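Local coordinates for protein 2'-deoxycytidine 5'-triphosphate deaminase (Agrobacterium tumefaciens, PDB 2R9Q) that probably catalyses the hydrolytic deamination of dCTP to dUTP, a step in the supply of precursors for thymidine nucleotides, at residues V269-L274 and L335-M340; P40-L45 and F296-F301; R250-L255 and I325-Q330. All blocks are in the same frame, centred on the assembly; numbering follows the deposited sequence.

Contact 1: residues V269-L274 and L335-M340; sequences VHVPPL and LVYEHM
Tyr337 reaches from strand 331-339 into the loop that follows strand 261-269. Its OH donates a hydrogen bond to His270 O at 3.0 Å. The carbonyl oxygen lies at the ring edge, near the ring plane, but the hydroxyl sits 40° above the carbonyl plane. This is the tight, buried part of the contact. Beside it, Val269 CG2 meets Leu335 CD2 tip to tip at 3.4 Å, closer than usual for two methyl groups. CG2 of Val269 stands anti to the backbone N, which brings it to the Tyr337 OH as well. Val271 CG2 and Pro272 CD approach the tyrosine ring obliquely and more loosely.

The other end is more open. Leu274 is exposed, and its carbonyl oxygen has two partners. Met340 N donates to Leu274 O at 2.9 Å, nearly straight at 166°. A water also donates to this oxygen; its very short link to His339 ND1 is doubtful, and His339 NE2 bonds to Glu179. Met340 CG packs against the same carbonyl before its bent chain turns off toward Ala41. Loop 269-274 joins strand 261-269 of one antiparallel sheet to 275-281 of another and packs on 331-339, the partner of 275-281, consistent with the dUTPase-like fold of the C-terminal domain.

Contact 2: residues P40-L45 and F296-F301; sequences PASLDL and FFDPGF
Pro40 lies across Asp298 at about a right angle, and these two residues lose the most surface here. The proline ring covers the carboxylate group. Its CD is 3.7 Å from Asp298 CG, and its CG is 3.8 Å from the same carbon. CB and CG of the ring also touch the Asp298 CB methylene. The ring therefore lies across the side chain, over one face of the carboxylate.

The carboxylate is also held through the next residue. Ala41 N donates to Asp298 OD1 at 3.2 Å. The bond is bent, with 141° at the hydrogen, and the N-H comes from above the carboxylate plane, 37° out of it. Asp298 has its CG anti to its own carbonyl carbon (chi1 -80°), which turns the carboxylate toward the 40-41 peptide.

Asp298 also opens a type II beta turn that ends at Phe301, closed by a bond from Phe301 N to Asp298 O. The turn follows the short strand 296-297 of the C-terminal domain. Segment 40-45 leads into strand 42-46 of the N-terminal domain, so the contact joins the two domains of one chain, both probably dUTPase-like. Arg167 spans the same junction, bonding to the carbonyl oxygens of Ala41 and Phe297.

Pro299, the second residue of the turn, supplies the apolar part. Its CD rests on Ala41 CB at 3.6 Å and lies farther, at 4.1 Å, from Pro40 CB. Ser42 OG is buried nearby, 4.0 Å from Asp298 OD1, and has no hydrogen-bonding partner in the model.

Contact 3: residues R250-L255 and I325-Q330; sequences RAELIL and ILEHGQ
Strands 252-255 and 325-327 run antiparallel, their axes 4.5 Å apart at closest approach and their directions 149° apart. Leu253 and Leu326 form the hydrogen-bonded pair. Leu253 N donates to Leu326 O at 2.8 Å, and Leu326 N returns a bond to Leu253 O. Beyond the strands, His328 N gives an almost straight bond, 175°, to Ala251 O.

Glu252, Ile254, Ile325 and Glu327 share one face. Ile254 and Ile325 run alongside each other in the same direction, their CG1 atoms 3.8 Å apart. Glu252 runs alongside Ile325 and lays its chain over the CG2 methyl, its OE1 at 3.7 Å from that carbon. Glu327 CG meets Glu252 CB at 4.1 Å. The two carboxylates are close without touching, and Lys69 of the second subunit forms a salt bridge with Glu327 that probably eases their repulsion.

On the other face Leu255 crosses Leu326, CD1 to CB at 4.0 Å. Past the strand ends Ala251 CB touches His328 CB at 3.6 Å. The histidine CG is anti to the backbone N (chi1 180°), which carries the ring away from Ala251, where ND1 is hydrogen-bonded to Leu208 N.

The leucine face packs on the chain's own strands: Leu253 and Leu255 touch strand 261-269, while Leu255 and Leu326 touch Phe289 of strand 289-292. The isoleucine face meets Arg55 and Ala56 of the second subunit, and the Ile325 backbone is hydrogen-bonded to it.

From the N terminus, segment 40-45 comes first and is separated from its partner 296-301 by 250 residues. Contact 2 thus closes the longest loop and ties the N-terminal domain to the C-terminal one. Segment 250-255 starts contact 3, and 269-274 starts contact 1. The chain then completes contact 2 at 296-301, contact 3 at 325-330 and contact 1 at 335-340, so each pair of contacts crosses and none nests. Contacts 1 and 2 adjoin: Val271 and the 300-301 backbone probably share two hydrogen bonds, and Pro273 O packs on Pro299 CB. Contact 3 lies apart, its centre about 28 Å from that of contact 1, at an interface with another subunit.

Contact 1: residues V269-L274 and L335-M340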
loop_
_atom_site.group_PDB
_atom_site.type_symbol
_atom_site.label_atom_id
_atom_site.label_comp_id
_atom_site.label_asym_id
_atom_site.label_seq_id
_atom_site.Cartn_x
_atom_site.Cartn_y
_atom_site.Cartn_z
ATOM N N VAL B 269 -0.700 36.054 -7.755
ATOM C CA VAL B 269 0.654 36.553 -7.513
ATOM C C VAL B 269 1.369 37.060 -8.803
ATOM O O VAL B 269 1.083 36.616 -9.913
ATOM C CB VAL B 269 1.487 35.484 -6.652
ATOM C CG1 VAL B 269 2.026 34.288 -7.481
ATOM C CG2 VAL B 269 2.604 36.160 -5.919
ATOM N N HIS B 270 2.269 38.028 -8.644
ATOM C CA HIS B 270 3.037 38.619 -9.753
ATOM C C HIS B 270 4.524 38.700 -9.355
ATOM O O HIS B 270 4.865 39.058 -8.223
ATOM C CB HIS B 270 2.429 39.976 -10.117
ATOM C CG HIS B 270 3.271 40.861 -10.998
ATOM N ND1 HIS B 270 3.714 40.479 -12.250
ATOM C CD2 HIS B 270 3.684 42.140 -10.833
ATOM C CE1 HIS B 270 4.382 41.475 -12.803
ATOM N NE2 HIS B 270 4.367 42.496 -11.965
ATOM N N VAL B 271 5.384 38.268 -10.285
ATOM C CA VAL B 271 6.843 38.407 -10.195
ATOM C C VAL B 271 7.284 39.446 -11.262
ATOM O O VAL B 271 7.230 39.176 -12.457
ATOM C CB VAL B 271 7.574 37.063 -10.391
ATOM C CG1 VAL B 271 9.032 37.216 -10.097
ATOM C CG2 VAL B 271 6.987 35.975 -9.496
ATOM N N PRO B 272 7.651 40.670 -10.823
ATOM C CA PRO B 272 8.176 41.709 -11.719
ATOM C C PRO B 272 9.414 41.269 -12.503
ATOM O O PRO B 272 10.173 40.433 -12.014
ATOM C CB PRO B 272 8.528 42.840 -10.756
ATOM C CG PRO B 272 7.617 42.633 -9.576
ATOM C CD PRO B 272 7.512 41.173 -9.443
ATOM N N PRO B 273 9.630 41.839 -13.704
ATOM C CA PRO B 273 10.694 41.409 -14.627
ATOM C C PRO B 273 12.142 41.509 -14.169
ATOM O O PRO B 273 13.022 40.997 -14.859
ATOM C CB PRO B 273 10.503 42.327 -15.827
ATOM C CG PRO B 273 9.089 42.717 -15.755
ATOM C CD PRO B 273 8.833 42.918 -14.302
ATOM N N LEU B 274 12.397 42.172 -13.046
ATOM C CA LEU B 274 13.748 42.308 -12.521
ATOM C C LEU B 274 13.936 41.449 -11.265
ATOM O O LEU B 274 14.927 41.589 -10.532
ATOM C CB LEU B 274 14.018 43.764 -12.184
ATOM C CG LEU B 274 14.053 44.796 -13.293
ATOM C CD1 LEU B 274 14.371 46.148 -12.621
ATOM C CD2 LEU B 274 15.089 44.371 -14.339
ATOM N N LEU B 335 6.373 32.333 -1.051
ATOM C CA LEU B 335 7.047 32.743 -2.274
ATOM C C LEU B 335 8.159 33.733 -1.935
ATOM O O LEU B 335 7.900 34.838 -1.475
ATOM C CB LEU B 335 6.071 33.350 -3.253
ATOM C CG LEU B 335 6.476 33.470 -4.722
ATOM C CD1 LEU B 335 6.809 32.100 -5.359
ATOM C CD2 LEU B 335 5.376 34.219 -5.504
ATOM N N VAL B 336 9.396 33.288 -2.151
ATOM C CA VAL B 336 10.603 34.042 -1.832
ATOM C C VAL B 336 11.190 34.726 -3.095
ATOM O O VAL B 336 11.391 34.087 -4.116
ATOM C CB VAL B 336 11.636 33.134 -1.181
ATOM C CG1 VAL B 336 12.955 33.843 -1.047
ATOM C CG2 VAL B 336 11.128 32.646 0.183
ATOM N N TYR B 337 11.453 36.029 -2.989
ATOM C CA TYR B 337 11.896 36.847 -4.108
ATOM C C TYR B 337 13.421 37.040 -4.082
ATOM O O TYR B 337 14.042 37.093 -3.027
ATOM C CB TYR B 337 11.177 38.199 -4.110
ATOM C CG TYR B 337 9.722 38.116 -4.508
ATOM C CD1 TYR B 337 9.318 38.388 -5.798
ATOM C CD2 TYR B 337 8.743 37.756 -3.586
ATOM C CE1 TYR B 337 7.995 38.292 -6.171
ATOM C CE2 TYR B 337 7.402 37.660 -3.958
ATOM C CZ TYR B 337 7.030 37.940 -5.249
ATOM O OH TYR B 337 5.696 37.864 -5.627
ATOM N N GLU B 338 13.999 37.135 -5.270
ATOM C CA GLU B 338 15.414 37.314 -5.446
ATOM C C GLU B 338 15.633 38.243 -6.654
ATOM O O GLU B 338 14.885 38.180 -7.645
ATOM C CB GLU B 338 16.057 35.938 -5.651
ATOM C CG GLU B 338 17.566 35.895 -5.538
ATOM C CD GLU B 338 18.169 34.504 -5.732
ATOM O OE1 GLU B 338 17.412 33.485 -5.757
ATOM O OE2 GLU B 338 19.416 34.442 -5.854
ATOM N N HIS B 339 16.633 39.124 -6.545
ATOM C CA HIS B 339 17.006 40.043 -7.625
ATOM C C HIS B 339 17.589 39.333 -8.838
ATOM O O HIS B 339 18.435 38.454 -8.725
ATOM C CB HIS B 339 18.064 41.065 -7.188
ATOM C CG HIS B 339 17.566 42.107 -6.245
ATOM N ND1 HIS B 339 16.960 43.270 -6.672
ATOM C CD2 HIS B 339 17.620 42.182 -4.895
ATOM C CE1 HIS B 339 16.627 43.995 -5.619
ATOM N NE2 HIS B 339 17.016 43.358 -4.529
ATOM N N MET B 340 17.157 39.767 -10.007
ATOM C CA MET B 340 17.836 39.427 -11.230
ATOM C C MET B 340 19.104 40.267 -11.340
ATOM O O MET B 340 19.154 41.384 -10.828
ATOM C CB MET B 340 16.917 39.690 -12.398
ATOM C CG MET B 340 15.686 38.805 -12.417
ATOM S SD MET B 340 15.980 37.043 -12.544
ATOM C CE MET B 340 16.516 36.858 -14.244
HETATM O O HOH W 1 16.237 43.553 -8.964
#

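Contact 2: residues P40-L45 and F296-F301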
loop_
_atom_site.group_PDB
_atom_site.type_symbol
_atom_site.label_atom_id
_atom_site.label_comp_id
_atom_site.label_asym_id
_atom_site.label_seq_id
_atom_site.Cartn_x
_atom_site.Cartn_y
_atom_site.Cartn_z
ATOM N N PRO B 40 13.615 32.582 -18.883
ATOM C CA PRO B 40 13.999 33.916 -18.397
ATOM C C PRO B 40 15.036 33.946 -17.247
ATOM O O PRO B 40 15.921 34.777 -17.281
ATOM C CB PRO B 40 12.662 34.516 -17.967
ATOM C CG PRO B 40 11.654 33.841 -18.795
ATOM C CD PRO B 40 12.149 32.461 -19.031
ATOM N N ALA B 41 14.944 33.032 -16.270
ATOM C CA ALA B 41 15.859 32.993 -15.109
ATOM C C ALA B 41 16.328 31.574 -14.694
ATOM O O ALA B 41 16.642 31.331 -13.517
ATOM C CB ALA B 41 15.219 33.688 -13.946
ATOM N N SER B 42 16.378 30.661 -15.677
ATOM C CA SER B 42 16.798 29.269 -15.486
ATOM C C SER B 42 16.995 28.590 -16.836
ATOM O O SER B 42 16.654 29.128 -17.880
ATOM C CB SER B 42 15.774 28.482 -14.654
ATOM O OG SER B 42 14.473 28.560 -15.226
ATOM N N LEU B 43 17.563 27.399 -16.799
ATOM C CA LEU B 43 17.732 26.554 -17.954
ATOM C C LEU B 43 17.199 25.135 -17.690
ATOM O O LEU B 43 17.559 24.484 -16.720
ATOM C CB LEU B 43 19.213 26.525 -18.308
ATOM C CG LEU B 43 19.763 25.476 -19.269
ATOM C CD1 LEU B 43 19.486 25.806 -20.722
ATOM C CD2 LEU B 43 21.223 25.299 -18.971
ATOM N N ASP B 44 16.320 24.674 -18.564
ATOM C CA ASP B 44 15.956 23.251 -18.671
ATOM C C ASP B 44 17.154 22.351 -18.956
ATOM O O ASP B 44 18.052 22.699 -19.729
ATOM C CB ASP B 44 14.891 23.020 -19.739
ATOM C CG ASP B 44 13.517 23.481 -19.289
ATOM O OD1 ASP B 44 13.432 24.118 -18.206
ATOM O OD2 ASP B 44 12.535 23.194 -20.017
ATOM N N LEU B 45 17.138 21.210 -18.278
ATOM C CA LEU B 45 18.137 20.178 -18.399
ATOM C C LEU B 45 17.532 18.991 -19.133
ATOM O O LEU B 45 16.385 18.640 -18.913
ATOM C CB LEU B 45 18.640 19.742 -17.016
ATOM C CG LEU B 45 19.300 20.780 -16.120
ATOM C CD1 LEU B 45 19.345 20.220 -14.678
ATOM C CD2 LEU B 45 20.681 21.165 -16.659
ATOM N N PHE B 296 10.691 27.052 -9.406
ATOM C CA PHE B 296 11.083 28.391 -9.806
ATOM C C PHE B 296 9.905 29.110 -10.474
ATOM O O PHE B 296 9.147 28.513 -11.183
ATOM C CB PHE B 296 12.292 28.313 -10.736
ATOM C CG PHE B 296 13.540 27.814 -10.075
ATOM C CD1 PHE B 296 13.943 28.306 -8.828
ATOM C CD2 PHE B 296 14.342 26.868 -10.704
ATOM C CE1 PHE B 296 15.129 27.865 -8.246
ATOM C CE2 PHE B 296 15.508 26.416 -10.121
ATOM C CZ PHE B 296 15.901 26.911 -8.888
ATOM N N PHE B 297 9.751 30.387 -10.146
ATOM C CA PHE B 297 8.882 31.324 -10.841
ATOM C C PHE B 297 9.760 32.247 -11.669
ATOM O O PHE B 297 10.773 32.738 -11.192
ATOM C CB PHE B 297 8.076 32.136 -9.826
ATOM C CG PHE B 297 6.956 31.379 -9.225
ATOM C CD1 PHE B 297 5.654 31.728 -9.488
ATOM C CD2 PHE B 297 7.196 30.276 -8.413
ATOM C CE1 PHE B 297 4.612 31.001 -8.921
ATOM C CE2 PHE B 297 6.174 29.559 -7.874
ATOM C CZ PHE B 297 4.883 29.924 -8.112
ATOM N N ASP B 298 9.370 32.471 -12.911
ATOM C CA ASP B 298 10.132 33.347 -13.806
ATOM C C ASP B 298 9.712 34.803 -13.690
ATOM O O ASP B 298 8.556 35.084 -13.423
ATOM C CB ASP B 298 9.969 32.925 -15.276
ATOM C CG ASP B 298 10.861 31.751 -15.674
ATOM O OD1 ASP B 298 12.102 31.766 -15.366
ATOM O OD2 ASP B 298 10.294 30.830 -16.322
ATOM N N PRO B 299 10.657 35.726 -13.938
ATOM C CA PRO B 299 10.312 37.130 -14.157
ATOM C C PRO B 299 9.190 37.238 -15.150
ATOM O O PRO B 299 9.230 36.572 -16.177
ATOM C CB PRO B 299 11.595 37.735 -14.747
ATOM C CG PRO B 299 12.676 36.832 -14.385
ATOM C CD PRO B 299 12.110 35.502 -14.024
ATOM N N GLY B 300 8.194 38.042 -14.830
ATOM C CA GLY B 300 7.015 38.189 -15.694
ATOM C C GLY B 300 5.845 37.266 -15.364
ATOM O O GLY B 300 4.793 37.371 -15.993
ATOM N N PHE B 301 6.008 36.354 -14.396
ATOM C CA PHE B 301 4.892 35.491 -13.994
ATOM C C PHE B 301 3.753 36.383 -13.502
ATOM O O PHE B 301 3.984 37.355 -12.763
ATOM C CB PHE B 301 5.281 34.469 -12.895
ATOM C CG PHE B 301 4.118 33.629 -12.400
ATOM C CD1 PHE B 301 3.813 32.417 -12.995
ATOM C CD2 PHE B 301 3.310 34.070 -11.363
ATOM C CE1 PHE B 301 2.735 31.646 -12.542
ATOM C CE2 PHE B 301 2.245 33.310 -10.915
ATOM C CZ PHE B 301 1.960 32.097 -11.496
#

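Contact 3: residues R250-L255 and I325-Q330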
loop_
_atom_site.group_PDB
_atom_site.type_symbol
_atom_site.label_atom_id
_atom_site.label_comp_id
_atom_site.label_asym_id
_atom_site.label_seq_id
_atom_site.Cartn_x
_atom_site.Cartn_y
_atom_site.Cartn_z
ATOM N N ARG B 250 -18.447 21.811 3.444
ATOM C CA ARG B 250 -17.592 22.886 3.986
ATOM C C ARG B 250 -16.355 23.053 3.081
ATOM O O ARG B 250 -16.037 22.156 2.286
ATOM C CB ARG B 250 -17.177 22.583 5.439
ATOM N N ALA B 251 -15.682 24.202 3.186
ATOM C CA ALA B 251 -14.495 24.487 2.377
ATOM C C ALA B 251 -13.261 23.789 2.970
ATOM O O ALA B 251 -12.466 24.396 3.695
ATOM C CB ALA B 251 -14.277 25.985 2.268
ATOM N N GLU B 252 -13.138 22.498 2.671
ATOM C CA GLU B 252 -12.099 21.655 3.234
ATOM C C GLU B 252 -11.947 20.337 2.465
ATOM O O GLU B 252 -12.871 19.885 1.815
ATOM C CB GLU B 252 -12.349 21.385 4.721
ATOM C CG GLU B 252 -13.417 20.330 5.011
ATOM C CD GLU B 252 -14.192 20.604 6.319
ATOM O OE1 GLU B 252 -13.579 20.955 7.384
ATOM O OE2 GLU B 252 -15.432 20.468 6.251
ATOM N N LEU B 253 -10.764 19.736 2.585
ATOM C CA LEU B 253 -10.407 18.554 1.839
ATOM C C LEU B 253 -9.568 17.625 2.682
ATOM O O LEU B 253 -8.524 18.015 3.149
ATOM C CB LEU B 253 -9.582 18.977 0.616
ATOM C CG LEU B 253 -9.122 17.885 -0.331
ATOM C CD1 LEU B 253 -10.341 17.176 -0.957
ATOM C CD2 LEU B 253 -8.158 18.497 -1.382
ATOM N N ILE B 254 -10.001 16.378 2.829
ATOM C CA ILE B 254 -9.196 15.365 3.516
ATOM C C ILE B 254 -8.107 14.885 2.566
ATOM O O ILE B 254 -8.371 14.299 1.524
ATOM C CB ILE B 254 -10.051 14.193 4.090
ATOM C CG1 ILE B 254 -10.959 14.732 5.218
ATOM C CG2 ILE B 254 -9.162 13.024 4.579
ATOM C CD1 ILE B 254 -11.977 13.745 5.734
ATOM N N LEU B 255 -6.881 15.185 2.966
ATOM C CA LEU B 255 -5.675 14.739 2.320
ATOM C C LEU B 255 -5.252 13.342 2.814
ATOM O O LEU B 255 -4.705 13.213 3.910
ATOM C CB LEU B 255 -4.554 15.747 2.598
ATOM C CG LEU B 255 -4.621 17.181 2.059
ATOM C CD1 LEU B 255 -3.363 17.927 2.507
ATOM C CD2 LEU B 255 -4.802 17.227 0.537
ATOM N N ILE B 325 -7.145 17.117 7.470
ATOM C CA ILE B 325 -8.207 17.926 6.914
ATOM C C ILE B 325 -7.609 19.286 6.617
ATOM O O ILE B 325 -7.313 20.014 7.520
ATOM C CB ILE B 325 -9.405 18.105 7.858
ATOM C CG1 ILE B 325 -9.968 16.757 8.305
ATOM C CG2 ILE B 325 -10.497 18.947 7.161
ATOM C CD1 ILE B 325 -10.598 16.809 9.698
ATOM N N LEU B 326 -7.424 19.583 5.331
ATOM C CA LEU B 326 -6.912 20.848 4.878
ATOM C C LEU B 326 -8.092 21.783 4.691
ATOM O O LEU B 326 -9.082 21.432 4.075
ATOM C CB LEU B 326 -6.114 20.696 3.576
ATOM C CG LEU B 326 -5.490 21.947 2.932
ATOM C CD1 LEU B 326 -4.358 22.583 3.742
ATOM C CD2 LEU B 326 -5.028 21.589 1.507
ATOM N N GLU B 327 -7.960 22.981 5.229
ATOM C CA GLU B 327 -9.064 23.940 5.249
ATOM C C GLU B 327 -8.685 25.164 4.425
ATOM O O GLU B 327 -7.504 25.558 4.393
ATOM C CB GLU B 327 -9.424 24.331 6.707
ATOM C CG GLU B 327 -9.969 23.176 7.538
ATOM C CD GLU B 327 -10.106 23.518 9.014
ATOM O OE1 GLU B 327 -10.996 24.359 9.327
ATOM O OE2 GLU B 327 -9.326 22.949 9.857
ATOM N N HIS B 328 -9.694 25.715 3.744
ATOM C CA HIS B 328 -9.601 26.962 2.974
ATOM C C HIS B 328 -8.938 28.104 3.774
ATOM O O HIS B 328 -9.183 28.261 4.973
ATOM C CB HIS B 328 -11.009 27.380 2.540
ATOM C CG HIS B 328 -11.056 28.657 1.746
ATOM N ND1 HIS B 328 -10.932 28.687 0.372
ATOM C CD2 HIS B 328 -11.211 29.942 2.135
ATOM C CE1 HIS B 328 -11.015 29.936 -0.051
ATOM N NE2 HIS B 328 -11.180 30.717 1.002
ATOM N N GLY B 329 -8.092 28.886 3.111
ATOM C CA GLY B 329 -7.314 29.927 3.782
ATOM C C GLY B 329 -6.093 29.434 4.531
ATOM O O GLY B 329 -5.287 30.225 4.957
ATOM N N GLN B 330 -5.937 28.128 4.686
ATOM C CA GLN B 330 -4.734 27.581 5.312
ATOM C C GLN B 330 -3.495 27.980 4.511
ATOM O O GLN B 330 -3.442 27.767 3.287
ATOM C CB GLN B 330 -4.845 26.075 5.388
ATOM C CG GLN B 330 -3.580 25.317 5.764
ATOM C CD GLN B 330 -3.161 25.531 7.184
ATOM O OE1 GLN B 330 -3.932 25.311 8.099
ATOM N NE2 GLN B 330 -1.916 25.928 7.379
#